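Local coordinates for protein methyltransferase (Streptococcus mutans, PDB 2B78) that probably transfers methyl groups from S-adenosyl-L-methionine, possibly acting on RNA, and binds the product S-adenosyl-L-homocysteine, at residues G7-K12 and S23-N28; T48-K53 and V58-S63; A237-D242 and L284-I289; D274-A279 and I314-E319. All coordinates share one frame; numbering follows the deposited sequence.

Overall arrangement
The four contacts form two pairs in separate regions of the molecule. Contacts 1 and 2 belong to the PUA-like region, with centres about 13 Å apart, and join where Tyr26 and Ser23 pack on Val58. Contacts 3 and 4 belong to the methyltransferase region, with centres about 11 Å apart; Tyr286 OH of contact 3 lies 2.7 Å from Tyr275 OH of contact 4, a probable hydrogen bond. Between the pairs, centres are 43 to 46 Å apart. The S-adenosyl-L-homocysteine site, not occupied in this chain, concerns the second pair: Asp242 ends a segment of contact 3, and the Phe276 side chain of contact 4 is about 4 Å from that of Val272, another residue of the site.

Contact 1. Residues G7-K12 and S23-N28; sequences GSFAEK and SRDYPN
The methyl group of Ala10 sits against the hydroxyl end of Tyr26, with Ala10 CB 3.4 Å from Tyr26 OH and 3.6 Å from Tyr26 CZ. The methyl meets the ring obliquely. Tyr26 CG stands opposite its carbonyl carbon (chi1 -66°), and from there the side chain carries its far end up to the helix, although its first bond does not aim at it. One residue earlier in the helix, Phe9 CD2 comes within 3.6 Å of Asp25 OD1. Ring and carboxylate planes are 66° apart, and Asp25 OD2 lies in the ring plane, at the edge. That carboxylate is held chiefly by a salt bridge from OD2 to Lys13, so Phe9 and Lys13 approach the same group.

No direct hydrogen bond links 7-12 with 23-28; water does the polar work. One water accepts from Gly7 N at 2.9 Å and donates to Asp25 O at 2.7 Å. A second accepts from Ala10 N and gives its proton to the same Asp25 O, 2.9 Å from the water. Two water bridges thus converge on one carbonyl oxygen and engage amides at the N-terminal end of the helix, where Gly7 is the N-cap. Within the PUA-like domain, the contact lays the first turn of helix 8-16, which follows strand 2-5, on the loop that leaves edge strand 20-22, while Tyr26 also packs on Val58 of strand 57-63.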
loop_
_atom_site.group_PDB
_atom_site.type_symbol
_atom_site.label_atom_id
_atom_site.label_comp_id
_atom_site.label_asym_id
_atom_site.label_seq_id
_atom_site.Cartn_x
_atom_site.Cartn_y
_atom_site.Cartn_z
ATOM N N GLY A 7 16.540 -22.985 12.163
ATOM C CA GLY A 7 17.093 -23.828 11.117
ATOM C C GLY A 7 18.136 -23.124 10.274
ATOM O O GLY A 7 18.301 -21.904 10.357
ATOM N N SER A 8 18.839 -23.894 9.449
ATOM C CA SER A 8 19.874 -23.342 8.594
ATOM C C SER A 8 19.346 -22.214 7.707
ATOM O O SER A 8 19.940 -21.135 7.644
ATOM C CB SER A 8 20.476 -24.454 7.726
ATOM O OG SER A 8 21.574 -23.959 6.976
ATOM N N PHE A 9 18.227 -22.458 7.027
ATOM C CA PHE A 9 17.650 -21.447 6.142
ATOM C C PHE A 9 17.270 -20.182 6.912
ATOM O O PHE A 9 17.580 -19.070 6.487
ATOM C CB PHE A 9 16.408 -21.997 5.433
ATOM C CG PHE A 9 16.165 -21.380 4.085
ATOM C CD1 PHE A 9 16.982 -21.704 3.004
ATOM C CD2 PHE A 9 15.141 -20.457 3.897
ATOM C CE1 PHE A 9 16.782 -21.114 1.756
ATOM C CE2 PHE A 9 14.931 -19.861 2.656
ATOM C CZ PHE A 9 15.754 -20.190 1.582
ATOM N N ALA A 10 16.581 -20.349 8.035
ATOM C CA ALA A 10 16.185 -19.205 8.847
ATOM C C ALA A 10 17.424 -18.403 9.229
ATOM O O ALA A 10 17.409 -17.172 9.228
ATOM C CB ALA A 10 15.456 -19.684 10.105
ATOM N N GLU A 11 18.501 -19.115 9.539
ATOM C CA GLU A 11 19.768 -18.503 9.937
ATOM C C GLU A 11 20.388 -17.609 8.858
ATOM O O GLU A 11 20.673 -16.439 9.104
ATOM C CB GLU A 11 20.770 -19.600 10.320
ATOM C CG GLU A 11 22.023 -19.082 10.999
ATOM C CD GLU A 11 23.057 -20.169 11.235
ATOM O OE1 GLU A 11 22.669 -21.285 11.633
ATOM O OE2 GLU A 11 24.260 -19.901 11.032
ATOM N N LYS A 12 20.605 -18.156 7.667
ATOM C CA LYS A 12 21.207 -17.370 6.597
ATOM C C LYS A 12 20.394 -16.109 6.313
ATOM O O LYS A 12 20.957 -15.049 6.051
ATOM C CB LYS A 12 21.361 -18.215 5.318
ATOM C CG LYS A 12 20.063 -18.746 4.733
ATOM C CD LYS A 12 20.310 -19.826 3.674
ATOM C CE LYS A 12 20.349 -19.285 2.243
ATOM N NZ LYS A 12 21.517 -18.415 1.916
ATOM N N SER A 23 6.849 -18.306 8.182
ATOM C CA SER A 23 6.268 -19.510 8.747
ATOM C C SER A 23 7.000 -20.718 8.165
ATOM O O SER A 23 7.400 -21.630 8.889
ATOM C CB SER A 23 4.782 -19.579 8.395
ATOM O OG SER A 23 4.171 -20.693 9.013
ATOM N N ARG A 24 7.201 -20.693 6.851
ATOM C CA ARG A 24 7.867 -21.784 6.144
ATOM C C ARG A 24 9.234 -22.143 6.714
ATOM O O ARG A 24 9.681 -23.284 6.588
ATOM C CB ARG A 24 8.027 -21.429 4.664
ATOM C CG ARG A 24 8.388 -22.609 3.787
ATOM C CD ARG A 24 7.148 -23.427 3.482
ATOM N NE ARG A 24 6.147 -22.601 2.813
ATOM C CZ ARG A 24 4.906 -22.993 2.543
ATOM N NH1 ARG A 24 4.500 -24.211 2.884
ATOM N NH2 ARG A 24 4.071 -22.166 1.926
ATOM N N ASP A 25 9.898 -21.177 7.339
ATOM C CA ASP A 25 11.226 -21.407 7.898
ATOM C C ASP A 25 11.211 -21.701 9.400
ATOM O O ASP A 25 12.270 -21.871 10.018
ATOM C CB ASP A 25 12.128 -20.201 7.609
ATOM C CG ASP A 25 12.086 -19.770 6.150
ATOM O OD1 ASP A 25 11.806 -20.615 5.271
ATOM O OD2 ASP A 25 12.345 -18.578 5.871
ATOM N N TYR A 26 10.011 -21.758 9.976
ATOM C CA TYR A 26 9.814 -22.047 11.403
ATOM C C TYR A 26 8.603 -22.981 11.504
ATOM O O TYR A 26 7.639 -22.695 12.217
ATOM C CB TYR A 26 9.542 -20.744 12.167
ATOM C CG TYR A 26 10.725 -19.796 12.197
ATOM C CD1 TYR A 26 11.710 -19.906 13.181
ATOM C CD2 TYR A 26 10.891 -18.825 11.213
ATOM C CE1 TYR A 26 12.835 -19.072 13.180
ATOM C CE2 TYR A 26 12.009 -17.989 11.202
ATOM C CZ TYR A 26 12.976 -18.119 12.183
ATOM O OH TYR A 26 14.101 -17.316 12.156
ATOM N N PRO A 27 8.652 -24.124 10.795
ATOM C CA PRO A 27 7.615 -25.160 10.721
ATOM C C PRO A 27 6.935 -25.631 12.006
ATOM O O PRO A 27 5.705 -25.569 12.120
ATOM C CB PRO A 27 8.322 -26.305 9.989
ATOM C CG PRO A 27 9.745 -26.131 10.385
ATOM C CD PRO A 27 9.918 -24.637 10.237
ATOM N N ASN A 28 7.720 -26.106 12.967
ATOM C CA ASN A 28 7.152 -26.608 14.212
ATOM C C ASN A 28 7.362 -25.671 15.391
ATOM O O ASN A 28 8.049 -26.014 16.356
ATOM C CB ASN A 28 7.749 -27.976 14.528
ATOM C CG ASN A 28 7.539 -28.966 13.404
ATOM O OD1 ASN A 28 8.301 -28.999 12.430
ATOM N ND2 ASN A 28 6.488 -29.767 13.518
HETATM O O HOH W 1 13.690 -22.784 12.171
HETATM O O HOH W 2 14.643 -22.472 8.433
#

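Contact 2. Residues T48-K53 and V58-S63; sequences TAYLSK and VGWLIS
Thr48 O is gripped by two successive amides, Ile62 N at 2.7 Å and Ser63 N at 3.1 Å, the signature of a classic beta bulge in the antiparallel hairpin of strands 45-54 and 57-63 of the PUA-like domain. Thr48 N in turn donates to Ser63 O over 2.6 Å, closing the pair on its other side. Beyond the bulge the register has shifted by one residue, Ala49 facing Leu61 as a non-hydrogen-bonded pair. Regular pairing then resumes at Tyr50 and Trp60: Tyr50 N reaches Trp60 O at 3.1 Å, and Trp60 N returns to Tyr50 O at 3.0 Å.

These two aromatic side chains leave the same face of the sheet and run side by side. Tyr50 CG is wedged between its own backbone N and carbonyl carbon (chi1 80°), and the ring leans toward strand 57-63, with Trp60 CB over one of its faces. The rings are neither stacked nor edge-to-face: Tyr50 and the five-membered ring of Trp60 make 50° between planes, with Tyr50 OH 3.3 Å from Trp60 CD1. Both polar ends are tied down, Tyr50 OH to Gly108 O and Asn125 ND2, Trp60 NE1 to Gln54 OE1, while Phe127 stacks on Tyr50. Ile62 CD1 approaches the edge of the tyrosine ring, its side chain crossing at about a right angle. Toward the turn, Ser52 N binds Val58 O over 2.9 Å from a position above the carbonyl plane, 49° out of it.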
loop_
_atom_site.group_PDB
_atom_site.type_symbol
_atom_site.label_atom_id
_atom_site.label_comp_id
_atom_site.label_asym_id
_atom_site.label_seq_id
_atom_site.Cartn_x
_atom_site.Cartn_y
_atom_site.Cartn_z
ATOM N N THR A 48 17.466 -10.544 18.868
ATOM C CA THR A 48 16.242 -10.429 19.653
ATOM C C THR A 48 15.093 -10.337 18.663
ATOM O O THR A 48 15.212 -9.660 17.647
ATOM C CB THR A 48 16.279 -9.152 20.527
ATOM O OG1 THR A 48 17.389 -9.229 21.431
ATOM C CG2 THR A 48 14.984 -8.999 21.329
ATOM N N ALA A 49 13.988 -11.019 18.945
ATOM C CA ALA A 49 12.842 -10.989 18.045
ATOM C C ALA A 49 11.538 -11.149 18.810
ATOM O O ALA A 49 11.545 -11.422 20.008
ATOM C CB ALA A 49 12.973 -12.108 17.012
ATOM N N TYR A 50 10.417 -10.964 18.119
ATOM C CA TYR A 50 9.127 -11.158 18.760
ATOM C C TYR A 50 8.269 -12.032 17.860
ATOM O O TYR A 50 8.370 -11.976 16.631
ATOM C CB TYR A 50 8.436 -9.815 19.082
ATOM C CG TYR A 50 7.710 -9.101 17.952
ATOM C CD1 TYR A 50 6.509 -9.591 17.438
ATOM C CD2 TYR A 50 8.199 -7.898 17.439
ATOM C CE1 TYR A 50 5.810 -8.900 16.439
ATOM C CE2 TYR A 50 7.505 -7.193 16.441
ATOM C CZ TYR A 50 6.314 -7.699 15.950
ATOM O OH TYR A 50 5.616 -7.008 14.985
ATOM N N LEU A 51 7.445 -12.867 18.482
ATOM C CA LEU A 51 6.573 -13.760 17.746
ATOM C C LEU A 51 5.133 -13.285 17.795
ATOM O O LEU A 51 4.653 -12.835 18.829
ATOM C CB LEU A 51 6.645 -15.178 18.323
ATOM C CG LEU A 51 8.005 -15.877 18.346
ATOM C CD1 LEU A 51 7.847 -17.267 18.947
ATOM C CD2 LEU A 51 8.562 -15.965 16.932
ATOM N N SER A 52 4.458 -13.389 16.659
ATOM C CA SER A 52 3.057 -13.026 16.542
ATOM C C SER A 52 2.671 -13.345 15.115
ATOM O O SER A 52 3.426 -13.070 14.182
ATOM C CB SER A 52 2.839 -11.538 16.837
ATOM O OG SER A 52 1.450 -11.248 16.926
ATOM N N LYS A 53 1.502 -13.944 14.939
ATOM C CA LYS A 53 1.057 -14.306 13.607
ATOM C C LYS A 53 0.681 -13.090 12.778
ATOM O O LYS A 53 -0.074 -12.220 13.224
ATOM C CB LYS A 53 -0.118 -15.283 13.699
ATOM C CG LYS A 53 0.334 -16.734 13.856
ATOM C CD LYS A 53 -0.823 -17.677 14.170
ATOM C CE LYS A 53 -1.126 -17.713 15.666
ATOM N NZ LYS A 53 -2.182 -18.719 15.998
ATOM N N VAL A 58 5.511 -15.388 11.209
ATOM C CA VAL A 58 5.328 -15.828 12.586
ATOM C C VAL A 58 5.999 -14.833 13.535
ATOM O O VAL A 58 5.960 -14.995 14.757
ATOM C CB VAL A 58 5.945 -17.230 12.818
ATOM C CG1 VAL A 58 5.115 -18.294 12.106
ATOM C CG2 VAL A 58 7.383 -17.256 12.304
ATOM N N GLY A 59 6.613 -13.801 12.966
ATOM C CA GLY A 59 7.274 -12.807 13.792
ATOM C C GLY A 59 8.257 -11.932 13.041
ATOM O O GLY A 59 8.337 -11.980 11.804
ATOM N N TRP A 60 9.025 -11.146 13.794
ATOM C CA TRP A 60 10.009 -10.236 13.211
ATOM C C TRP A 60 11.264 -10.131 14.054
ATOM O O TRP A 60 11.198 -10.135 15.285
ATOM C CB TRP A 60 9.444 -8.816 13.103
ATOM C CG TRP A 60 8.272 -8.668 12.227
ATOM C CD1 TRP A 60 6.950 -8.766 12.582
ATOM C CD2 TRP A 60 8.292 -8.372 10.829
ATOM N NE1 TRP A 60 6.152 -8.547 11.486
ATOM C CE2 TRP A 60 6.950 -8.303 10.398
ATOM C CE3 TRP A 60 9.314 -8.161 9.898
ATOM C CZ2 TRP A 60 6.605 -8.026 9.069
ATOM C CZ3 TRP A 60 8.972 -7.890 8.581
ATOM C CH2 TRP A 60 7.628 -7.825 8.180
ATOM N N LEU A 61 12.405 -10.006 13.390
ATOM C CA LEU A 61 13.661 -9.823 14.095
ATOM C C LEU A 61 13.637 -8.363 14.529
ATOM O O LEU A 61 13.315 -7.485 13.728
ATOM C CB LEU A 61 14.848 -10.044 13.158
ATOM C CG LEU A 61 16.210 -9.600 13.704
ATOM C CD1 LEU A 61 16.653 -10.529 14.832
ATOM C CD2 LEU A 61 17.233 -9.598 12.579
ATOM N N ILE A 62 13.965 -8.101 15.789
ATOM C CA ILE A 62 13.987 -6.736 16.299
ATOM C C ILE A 62 15.390 -6.158 16.169
ATOM O O ILE A 62 15.577 -5.026 15.723
ATOM C CB ILE A 62 13.581 -6.686 17.785
ATOM C CG1 ILE A 62 12.114 -7.101 17.936
ATOM C CG2 ILE A 62 13.816 -5.290 18.340
ATOM C CD1 ILE A 62 11.633 -7.135 19.371
ATOM N N SER A 63 16.378 -6.946 16.566
ATOM C CA SER A 63 17.765 -6.512 16.504
ATOM C C SER A 63 18.690 -7.716 16.608
ATOM O O SER A 63 18.301 -8.758 17.122
ATOM C CB SER A 63 18.056 -5.544 17.651
ATOM O OG SER A 63 19.446 -5.284 17.748
#

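Contact 3. Residues A237-D242 and L284-I289; sequences ATTSVD and LTYDII
Thr239 and Tyr286 meet at about a right angle, the threonine side chain set across the end of the tyrosine. Thr239 OG1 lies near the ring plane, at the edge, 3.4 Å from Tyr286 CE1 and 3.3 Å from Tyr286 OH. The hydroxyl pair is a weak hydrogen bond, and either oxygen could be the donor. With OG1 opposite the carbonyl carbon (chi1 -62°) and CG2 opposite the backbone N, both branches of Thr239 touch the phenol end, CG2 lying 3.7 Å from Tyr286 OH. A stronger polar partner comes from helix 272-281, whose Tyr275 OH hydrogen-bonds Tyr286 OH and probably does more than Thr239 to fix the rotation of that hydroxyl.

Strand 237-242 finishes at Asp242, a residue of the S-adenosyl-L-homocysteine site. It is not a neighbour of strand 286-291: in the central sheet of the Rossmann-like methyltransferase fold, strand 215-219 runs parallel between them, and the backbones do not pair. Thr239 and Tyr286 reach each other over it, both packing on Leu217, beneath helix 272-281.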
loop_
_atom_site.group_PDB
_atom_site.type_symbol
_atom_site.label_atom_id
_atom_site.label_comp_id
_atom_site.label_asym_id
_atom_site.label_seq_id
_atom_site.Cartn_x
_atom_site.Cartn_y
_atom_site.Cartn_z
ATOM N N ALA A 237 -11.193 12.342 -21.175
ATOM C CA ALA A 237 -12.353 11.851 -20.445
ATOM C C ALA A 237 -11.942 10.675 -19.568
ATOM O O ALA A 237 -10.921 10.049 -19.808
ATOM C CB ALA A 237 -13.428 11.410 -21.438
ATOM N N THR A 238 -12.722 10.370 -18.538
ATOM C CA THR A 238 -12.386 9.220 -17.712
ATOM C C THR A 238 -13.651 8.531 -17.254
ATOM O O THR A 238 -14.685 9.169 -17.015
ATOM C CB THR A 238 -11.569 9.593 -16.452
ATOM O OG1 THR A 238 -12.433 10.197 -15.478
ATOM C CG2 THR A 238 -10.454 10.556 -16.804
ATOM N N THR A 239 -13.571 7.216 -17.162
ATOM C CA THR A 239 -14.681 6.407 -16.699
ATOM C C THR A 239 -14.104 5.600 -15.553
ATOM O O THR A 239 -13.138 4.869 -15.736
ATOM C CB THR A 239 -15.180 5.465 -17.792
ATOM O OG1 THR A 239 -15.649 6.242 -18.901
ATOM C CG2 THR A 239 -16.309 4.586 -17.255
ATOM N N SER A 240 -14.698 5.739 -14.370
ATOM C CA SER A 240 -14.224 5.046 -13.185
ATOM C C SER A 240 -15.235 3.978 -12.782
ATOM O O SER A 240 -16.409 4.276 -12.536
ATOM C CB SER A 240 -14.035 6.056 -12.055
ATOM O OG SER A 240 -13.274 7.167 -12.511
ATOM N N VAL A 241 -14.774 2.735 -12.709
ATOM C CA VAL A 241 -15.665 1.629 -12.378
ATOM C C VAL A 241 -15.330 0.900 -11.086
ATOM O O VAL A 241 -14.208 0.410 -10.907
ATOM C CB VAL A 241 -15.679 0.594 -13.520
ATOM C CG1 VAL A 241 -16.770 -0.456 -13.258
ATOM C CG2 VAL A 241 -15.887 1.289 -14.853
ATOM N N ASP A 242 -16.306 0.827 -10.178
ATOM C CA ASP A 242 -16.112 0.120 -8.918
ATOM C C ASP A 242 -17.395 -0.615 -8.557
ATOM O O ASP A 242 -18.496 -0.143 -8.840
ATOM C CB ASP A 242 -15.761 1.085 -7.781
ATOM C CG ASP A 242 -15.086 0.383 -6.621
ATOM O OD1 ASP A 242 -13.884 0.072 -6.750
ATOM O OD2 ASP A 242 -15.748 0.122 -5.588
ATOM N N LEU A 284 -17.499 0.183 -26.538
ATOM C CA LEU A 284 -16.769 1.204 -25.804
ATOM C C LEU A 284 -15.273 0.882 -25.744
ATOM O O LEU A 284 -14.886 -0.170 -25.238
ATOM C CB LEU A 284 -17.326 1.320 -24.386
ATOM C CG LEU A 284 -18.821 1.596 -24.254
ATOM C CD1 LEU A 284 -19.209 1.637 -22.775
ATOM C CD2 LEU A 284 -19.156 2.906 -24.952
ATOM N N THR A 285 -14.441 1.784 -26.267
ATOM C CA THR A 285 -12.989 1.596 -26.235
ATOM C C THR A 285 -12.309 2.788 -25.586
ATOM O O THR A 285 -12.786 3.926 -25.665
ATOM C CB THR A 285 -12.381 1.385 -27.646
ATOM O OG1 THR A 285 -12.757 2.463 -28.506
ATOM C CG2 THR A 285 -12.859 0.062 -28.235
ATOM N N TYR A 286 -11.177 2.524 -24.950
ATOM C CA TYR A 286 -10.436 3.557 -24.248
ATOM C C TYR A 286 -8.958 3.546 -24.639
ATOM O O TYR A 286 -8.402 2.488 -24.952
ATOM C CB TYR A 286 -10.570 3.312 -22.751
ATOM C CG TYR A 286 -11.989 3.383 -22.242
ATOM C CD1 TYR A 286 -12.494 4.567 -21.721
ATOM C CD2 TYR A 286 -12.829 2.263 -22.281
ATOM C CE1 TYR A 286 -13.797 4.646 -21.241
ATOM C CE2 TYR A 286 -14.141 2.332 -21.806
ATOM C CZ TYR A 286 -14.613 3.527 -21.288
ATOM O OH TYR A 286 -15.896 3.618 -20.805
ATOM N N ASP A 287 -8.330 4.722 -24.610
ATOM C CA ASP A 287 -6.916 4.867 -24.953
ATOM C C ASP A 287 -6.001 4.318 -23.870
ATOM O O ASP A 287 -4.907 3.816 -24.151
ATOM C CB ASP A 287 -6.564 6.343 -25.171
ATOM C CG ASP A 287 -7.329 6.958 -26.319
ATOM O OD1 ASP A 287 -7.507 6.266 -27.340
ATOM O OD2 ASP A 287 -7.741 8.133 -26.205
ATOM N N ILE A 288 -6.454 4.436 -22.628
ATOM C CA ILE A 288 -5.688 4.000 -21.476
ATOM C C ILE A 288 -6.604 3.279 -20.496
ATOM O O ILE A 288 -7.665 3.790 -20.156
ATOM C CB ILE A 288 -5.067 5.228 -20.768
ATOM C CG1 ILE A 288 -4.185 6.000 -21.753
ATOM C CG2 ILE A 288 -4.264 4.792 -19.544
ATOM C CD1 ILE A 288 -3.682 7.341 -21.204
ATOM N N ILE A 289 -6.193 2.093 -20.054
ATOM C CA ILE A 289 -6.973 1.318 -19.094
ATOM C C ILE A 289 -6.119 1.058 -17.863
ATOM O O ILE A 289 -5.017 0.511 -17.952
ATOM C CB ILE A 289 -7.444 -0.034 -19.688
ATOM C CG1 ILE A 289 -8.384 0.218 -20.875
ATOM C CG2 ILE A 289 -8.186 -0.842 -18.626
ATOM C CD1 ILE A 289 -8.837 -1.048 -21.571
#

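Contact 4. Residues D274-A279 and I314-E319; sequences DYFKYA and IRQGLE
Side-chain packing between two helices that flank strand 286-291 in the chain brings Phe276 of helix 272-281 against Gln316 and Gly317 of helix 306-319. The evidence for a CH-pi contact is direct: Gln316 CB lies 3.6 Å from the centroid of the Phe276 ring and only 11° off its normal, squarely over one face. Gln316 CG points opposite its own carbonyl carbon (chi1 -67°), and from there the extended chain runs back over the phenylalanine toward its helix. Gln316 OE1 consequently comes 3.1 Å from Phe276 CB and 3.4 Å from Phe276 CD2, a close approach without a hydrogen bond. The amide plane is turned 53° from the ring plane, and OE1 finds its polar partner in Arg280 NH1, one helical turn beyond Phe276.

On the outer part of the ring, Phe276 CE1 meets the backbone of the second helix, 3.5 Å from Gly317 N and 3.6 Å from Gly317 CA. The ring thus touches main chain at Gly317; Phe276 CA and Gln316 CA are 6.5 Å apart. Phe276 also packs on Leu219 and Ile320, and its side chain is about 4 Å from that of Val272, a residue of the S-adenosyl-L-homocysteine site. Helices laid side by side over the parallel part of a mixed sheet, in successive beta-alpha-beta crossovers, are typical of the Rossmann-like fold of S-adenosylmethionine-dependent methyltransferases.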
loop_
_atom_site.group_PDB
_atom_site.type_symbol
_atom_site.label_atom_id
_atom_site.label_comp_id
_atom_site.label_asym_id
_atom_site.label_seq_id
_atom_site.Cartn_x
_atom_site.Cartn_y
_atom_site.Cartn_z
ATOM N N ASP A 274 -18.657 -7.547 -15.431
ATOM C CA ASP A 274 -19.922 -7.163 -16.050
ATOM C C ASP A 274 -19.675 -5.920 -16.899
ATOM O O ASP A 274 -20.336 -5.718 -17.930
ATOM C CB ASP A 274 -21.005 -6.869 -15.001
ATOM C CG ASP A 274 -21.582 -8.134 -14.375
ATOM O OD1 ASP A 274 -21.511 -9.215 -15.001
ATOM O OD2 ASP A 274 -22.122 -8.047 -13.255
ATOM N N TYR A 275 -18.729 -5.081 -16.477
ATOM C CA TYR A 275 -18.444 -3.889 -17.262
ATOM C C TYR A 275 -17.715 -4.251 -18.554
ATOM O O TYR A 275 -17.910 -3.600 -19.580
ATOM C CB TYR A 275 -17.603 -2.871 -16.482
ATOM C CG TYR A 275 -17.549 -1.547 -17.210
ATOM C CD1 TYR A 275 -18.636 -0.672 -17.176
ATOM C CD2 TYR A 275 -16.461 -1.211 -18.016
ATOM C CE1 TYR A 275 -18.650 0.503 -17.935
ATOM C CE2 TYR A 275 -16.461 -0.034 -18.780
ATOM C CZ TYR A 275 -17.562 0.815 -18.735
ATOM O OH TYR A 275 -17.585 1.968 -19.489
ATOM N N PHE A 276 -16.870 -5.282 -18.510
ATOM C CA PHE A 276 -16.152 -5.695 -19.708
ATOM C C PHE A 276 -17.175 -6.097 -20.757
ATOM O O PHE A 276 -17.078 -5.700 -21.920
ATOM C CB PHE A 276 -15.215 -6.876 -19.413
ATOM C CG PHE A 276 -13.874 -6.472 -18.845
ATOM C CD1 PHE A 276 -13.140 -5.440 -19.424
ATOM C CD2 PHE A 276 -13.326 -7.164 -17.765
ATOM C CE1 PHE A 276 -11.877 -5.101 -18.935
ATOM C CE2 PHE A 276 -12.064 -6.836 -17.271
ATOM C CZ PHE A 276 -11.338 -5.802 -17.857
ATOM N N LYS A 277 -18.171 -6.871 -20.335
ATOM C CA LYS A 277 -19.231 -7.324 -21.231
ATOM C C LYS A 277 -20.089 -6.170 -21.764
ATOM O O LYS A 277 -20.530 -6.182 -22.918
ATOM C CB LYS A 277 -20.128 -8.332 -20.503
ATOM C CG LYS A 277 -21.277 -8.845 -21.362
ATOM C CD LYS A 277 -22.066 -9.933 -20.650
ATOM C CE LYS A 277 -23.120 -10.529 -21.567
ATOM N NZ LYS A 277 -23.883 -11.617 -20.901
ATOM N N TYR A 278 -20.347 -5.190 -20.909
ATOM C CA TYR A 278 -21.142 -4.016 -21.269
ATOM C C TYR A 278 -20.391 -3.216 -22.325
ATOM O O TYR A 278 -20.971 -2.709 -23.293
ATOM C CB TYR A 278 -21.352 -3.138 -20.032
ATOM C CG TYR A 278 -22.376 -2.036 -20.210
ATOM C CD1 TYR A 278 -23.738 -2.330 -20.255
ATOM C CD2 TYR A 278 -21.987 -0.703 -20.326
ATOM C CE1 TYR A 278 -24.692 -1.321 -20.409
ATOM C CE2 TYR A 278 -22.932 0.317 -20.484
ATOM C CZ TYR A 278 -24.282 -0.002 -20.523
ATOM O OH TYR A 278 -25.230 0.993 -20.674
ATOM N N ALA A 279 -19.086 -3.102 -22.124
ATOM C CA ALA A 279 -18.223 -2.354 -23.027
ATOM C C ALA A 279 -18.171 -3.006 -24.406
ATOM O O ALA A 279 -18.198 -2.322 -25.435
ATOM C CB ALA A 279 -16.828 -2.270 -22.431
ATOM N N ILE A 314 -6.375 -8.437 -18.010
ATOM C CA ILE A 314 -5.551 -7.995 -19.123
ATOM C C ILE A 314 -6.161 -8.410 -20.459
ATOM O O ILE A 314 -6.240 -7.605 -21.391
ATOM C CB ILE A 314 -4.128 -8.589 -19.013
ATOM C CG1 ILE A 314 -3.402 -7.982 -17.806
ATOM C CG2 ILE A 314 -3.347 -8.325 -20.296
ATOM C CD1 ILE A 314 -3.055 -6.498 -17.967
ATOM N N ARG A 315 -6.603 -9.663 -20.544
ATOM C CA ARG A 315 -7.198 -10.194 -21.770
ATOM C C ARG A 315 -8.433 -9.408 -22.175
ATOM O O ARG A 315 -8.541 -8.939 -23.311
ATOM C CB ARG A 315 -7.572 -11.669 -21.595
ATOM C CG ARG A 315 -8.155 -12.333 -22.861
ATOM C CD ARG A 315 -8.428 -13.826 -22.670
ATOM N NE ARG A 315 -7.214 -14.574 -22.348
ATOM C CZ ARG A 315 -6.853 -14.936 -21.120
ATOM N NH1 ARG A 315 -7.616 -14.629 -20.071
ATOM N NH2 ARG A 315 -5.717 -15.598 -20.939
ATOM N N GLN A 316 -9.369 -9.269 -21.247
ATOM C CA GLN A 316 -10.592 -8.547 -21.542
ATOM C C GLN A 316 -10.371 -7.046 -21.714
ATOM O O GLN A 316 -11.063 -6.399 -22.500
ATOM C CB GLN A 316 -11.630 -8.863 -20.467
ATOM C CG GLN A 316 -12.067 -10.331 -20.540
ATOM C CD GLN A 316 -13.280 -10.641 -19.686
ATOM O OE1 GLN A 316 -14.219 -9.844 -19.611
ATOM N NE2 GLN A 316 -13.276 -11.812 -19.052
ATOM N N GLY A 317 -9.393 -6.497 -21.003
ATOM C CA GLY A 317 -9.094 -5.084 -21.150
ATOM C C GLY A 317 -8.584 -4.801 -22.554
ATOM O O GLY A 317 -8.940 -3.792 -23.172
ATOM N N LEU A 318 -7.745 -5.698 -23.068
ATOM C CA LEU A 318 -7.194 -5.545 -24.406
ATOM C C LEU A 318 -8.285 -5.502 -25.464
ATOM O O LEU A 318 -8.116 -4.867 -26.503
ATOM C CB LEU A 318 -6.230 -6.690 -24.716
ATOM C CG LEU A 318 -4.888 -6.583 -23.998
ATOM C CD1 LEU A 318 -4.088 -7.859 -24.175
ATOM C CD2 LEU A 318 -4.130 -5.395 -24.554
ATOM N N GLU A 319 -9.408 -6.163 -25.188
ATOM C CA GLU A 319 -10.527 -6.206 -26.128
ATOM C C GLU A 319 -11.225 -4.859 -26.289
ATOM O O GLU A 319 -11.886 -4.618 -27.299
ATOM C CB GLU A 319 -11.557 -7.252 -25.689
ATOM C CG GLU A 319 -11.044 -8.687 -25.643
ATOM C CD GLU A 319 -12.143 -9.661 -25.277
ATOM O OE1 GLU A 319 -13.127 -9.758 -26.045
ATOM O OE2 GLU A 319 -12.035 -10.321 -24.226
#